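Local structure of serpin B3 (Homo sapiens, 4ZK3) at residues Gln86-Lys94 / Gln375-Phe383. The protein probably inhibits proteases as a member of the serpin family, and is associated with Pso p27, a form implicated in psoriasis. Numbering follows the deposited sequence.
Sequences QKLLTEFNK and QNKTNSILF
The Phe92 ring meets Leu382 on one face and Leu88 O, from the last turn of the helix that Phe92 follows, on the opposite face. Leu382 CD2 stands over the first face in a CH-pi contact, 3.8 Å from the ring centroid and 14° off the normal. Ser380 OG lies in the ring plane at the edge, 3.6 Å from Phe92 CZ. Thr378 OG1 is also at the edge, but its position is less certain. Ser380 CB approaches Phe92 CZ obliquely at 3.6 Å. Gln375 OE1 is near the same plane, and its amide is turned 33° from the ring. With CG anti to its carbonyl carbon (chi1 -62°), Phe92 sends its ring across to the hairpin. Leu88 CD2 sits 3.7 Å from Thr378 CB and 3.6 Å from Ser380 OG. Glu91 CG passes alongside Thr378 CG2 at 4.0 Å. No hydrogen bond joins the two segments. Lys94 and Lys377 both form salt bridges to Asp240, which probably offsets their like charges. Leu88 also touches helix 4-19, and Phe92 touches Ile103. The end of helix 81-91 thus packs against a G1-bulge hairpin (Asn379 and Ser380 facing Gln375), strands 369-375 and 380-387 of serpin sheet B.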
# COMPACT_ATOMS: atom_id res chain seq x y z
N GLN A 86 -14.85 -6.57 4.32
CA GLN A 86 -14.64 -7.69 5.20
C GLN A 86 -14.31 -8.97 4.43
O GLN A 86 -13.42 -9.75 4.86
CB GLN A 86 -15.87 -7.90 6.06
CG GLN A 86 -15.86 -9.13 6.91
CD GLN A 86 -17.28 -9.50 7.35
OE1 GLN A 86 -18.18 -8.64 7.48
NE2 GLN A 86 -17.49 -10.79 7.55
N LYS A 87 -14.98 -9.18 3.31
CA LYS A 87 -14.70 -10.36 2.46
C LYS A 87 -13.27 -10.27 1.91
O LYS A 87 -12.52 -11.25 1.94
CB LYS A 87 -15.67 -10.42 1.28
CG LYS A 87 -17.02 -11.06 1.60
CD LYS A 87 -17.71 -11.57 0.32
CE LYS A 87 -18.70 -12.71 0.57
NZ LYS A 87 -20.14 -12.28 0.61
N LEU A 88 -12.87 -9.09 1.43
CA LEU A 88 -11.48 -8.89 1.03
C LEU A 88 -10.48 -9.22 2.13
O LEU A 88 -9.53 -9.97 1.88
CB LEU A 88 -11.22 -7.45 0.61
CG LEU A 88 -11.39 -7.07 -0.86
CD1 LEU A 88 -10.88 -5.65 -1.03
CD2 LEU A 88 -10.70 -8.05 -1.81
N LEU A 89 -10.65 -8.65 3.33
CA LEU A 89 -9.70 -8.92 4.42
C LEU A 89 -9.44 -10.43 4.61
O LEU A 89 -8.29 -10.85 4.77
CB LEU A 89 -10.14 -8.24 5.74
CG LEU A 89 -10.09 -6.70 5.75
CD1 LEU A 89 -10.62 -6.17 7.05
CD2 LEU A 89 -8.66 -6.17 5.56
N THR A 90 -10.52 -11.23 4.55
CA THR A 90 -10.46 -12.69 4.68
C THR A 90 -9.50 -13.30 3.66
O THR A 90 -8.69 -14.17 4.00
CB THR A 90 -11.84 -13.35 4.43
OG1 THR A 90 -12.87 -12.57 5.02
CG2 THR A 90 -11.91 -14.76 5.03
N GLU A 91 -9.59 -12.84 2.42
CA GLU A 91 -8.77 -13.35 1.31
C GLU A 91 -7.30 -13.02 1.45
O GLU A 91 -6.42 -13.73 1.04
CB GLU A 91 -9.26 -12.73 0.01
CG GLU A 91 -10.72 -13.01 -0.30
CD GLU A 91 -10.90 -14.27 -1.09
OE1 GLU A 91 -11.77 -14.27 -1.98
OE2 GLU A 91 -10.14 -15.25 -0.83
N PHE A 92 -7.05 -11.92 2.11
CA PHE A 92 -5.72 -11.44 2.30
C PHE A 92 -5.04 -12.07 3.51
O PHE A 92 -4.06 -11.49 4.03
CB PHE A 92 -5.75 -9.91 2.48
CG PHE A 92 -6.28 -9.14 1.31
CD1 PHE A 92 -6.45 -9.71 0.07
CD2 PHE A 92 -6.58 -7.80 1.47
CE1 PHE A 92 -6.93 -8.97 -1.00
CE2 PHE A 92 -7.08 -7.04 0.42
CZ PHE A 92 -7.23 -7.62 -0.84
N ASN A 93 -5.59 -13.16 4.07
CA ASN A 93 -4.88 -13.82 5.20
C ASN A 93 -4.79 -15.25 4.74
O ASN A 93 -5.77 -15.99 4.85
CB ASN A 93 -5.60 -13.77 6.55
CG ASN A 93 -5.46 -12.44 7.25
OD1 ASN A 93 -6.40 -11.64 7.28
ND2 ASN A 93 -4.31 -12.20 7.81
N LYS A 94 -3.66 -15.59 4.11
CA LYS A 94 -3.44 -16.93 3.59
C LYS A 94 -1.94 -17.17 3.47
O LYS A 94 -1.17 -16.28 3.06
CB LYS A 94 -4.13 -17.08 2.23
CG LYS A 94 -4.00 -18.49 1.68
CD LYS A 94 -4.73 -18.67 0.36
CE LYS A 94 -4.81 -20.14 0.01
NZ LYS A 94 -4.80 -20.28 -1.48
N GLN A 375 -3.05 -9.25 -5.83
CA GLN A 375 -3.72 -10.53 -5.48
C GLN A 375 -4.64 -10.90 -6.67
O GLN A 375 -5.54 -10.14 -7.05
CB GLN A 375 -4.38 -10.48 -4.13
CG GLN A 375 -5.76 -11.08 -3.99
CD GLN A 375 -5.79 -12.37 -3.30
OE1 GLN A 375 -5.26 -12.51 -2.20
NE2 GLN A 375 -6.45 -13.32 -3.90
N ASN A 376 -4.33 -12.00 -7.33
CA ASN A 376 -4.95 -12.20 -8.67
C ASN A 376 -6.49 -12.51 -8.68
O ASN A 376 -7.22 -11.96 -9.48
CB ASN A 376 -4.18 -13.27 -9.45
CG ASN A 376 -2.76 -12.84 -9.81
OD1 ASN A 376 -2.50 -11.69 -10.15
ND2 ASN A 376 -1.88 -13.76 -9.80
N LYS A 377 -6.96 -13.32 -7.75
CA LYS A 377 -8.39 -13.71 -7.70
C LYS A 377 -9.29 -12.53 -7.39
O LYS A 377 -10.36 -12.41 -7.97
CB LYS A 377 -8.59 -14.80 -6.65
CG LYS A 377 -8.38 -16.18 -7.28
CD LYS A 377 -7.47 -17.16 -6.54
CE LYS A 377 -6.37 -17.69 -7.48
NZ LYS A 377 -5.88 -19.00 -7.02
N THR A 378 -8.87 -11.67 -6.47
CA THR A 378 -9.64 -10.49 -6.11
C THR A 378 -9.31 -9.32 -6.93
O THR A 378 -9.93 -8.28 -6.79
CB THR A 378 -9.41 -10.10 -4.67
OG1 THR A 378 -8.03 -9.71 -4.48
CG2 THR A 378 -9.73 -11.27 -3.77
N ASN A 379 -8.26 -9.44 -7.75
CA ASN A 379 -7.77 -8.29 -8.51
C ASN A 379 -7.38 -6.99 -7.70
O ASN A 379 -7.63 -5.82 -8.12
CB ASN A 379 -8.78 -7.99 -9.59
CG ASN A 379 -8.13 -7.40 -10.82
OD1 ASN A 379 -7.13 -7.89 -11.32
ND2 ASN A 379 -8.72 -6.34 -11.31
N SER A 380 -6.80 -7.19 -6.55
CA SER A 380 -6.52 -6.11 -5.62
C SER A 380 -5.04 -5.75 -5.66
O SER A 380 -4.18 -6.64 -5.58
CB SER A 380 -6.89 -6.53 -4.22
OG SER A 380 -8.26 -6.79 -4.21
N ILE A 381 -4.74 -4.47 -5.73
CA ILE A 381 -3.35 -4.02 -5.71
C ILE A 381 -3.00 -3.74 -4.27
O ILE A 381 -3.54 -2.80 -3.65
CB ILE A 381 -3.13 -2.85 -6.66
CG1 ILE A 381 -3.54 -3.30 -8.10
CG2 ILE A 381 -1.65 -2.45 -6.63
CD1 ILE A 381 -3.36 -2.18 -9.13
N LEU A 382 -2.16 -4.60 -3.72
CA LEU A 382 -1.78 -4.52 -2.30
C LEU A 382 -0.66 -3.49 -2.05
O LEU A 382 -0.62 -2.89 -0.95
CB LEU A 382 -1.31 -5.90 -1.83
CG LEU A 382 -2.35 -7.04 -1.98
CD1 LEU A 382 -1.76 -8.38 -1.65
CD2 LEU A 382 -3.64 -6.84 -1.28
N PHE A 383 0.24 -3.37 -3.02
CA PHE A 383 1.41 -2.51 -2.90
C PHE A 383 1.70 -1.95 -4.28
O PHE A 383 1.50 -2.66 -5.31
CB PHE A 383 2.70 -3.27 -2.47
CG PHE A 383 2.61 -4.02 -1.13
CD1 PHE A 383 2.92 -3.40 0.08
CD2 PHE A 383 2.24 -5.38 -1.13
CE1 PHE A 383 2.88 -4.15 1.28
CE2 PHE A 383 2.13 -6.10 0.05
CZ PHE A 383 2.46 -5.49 1.26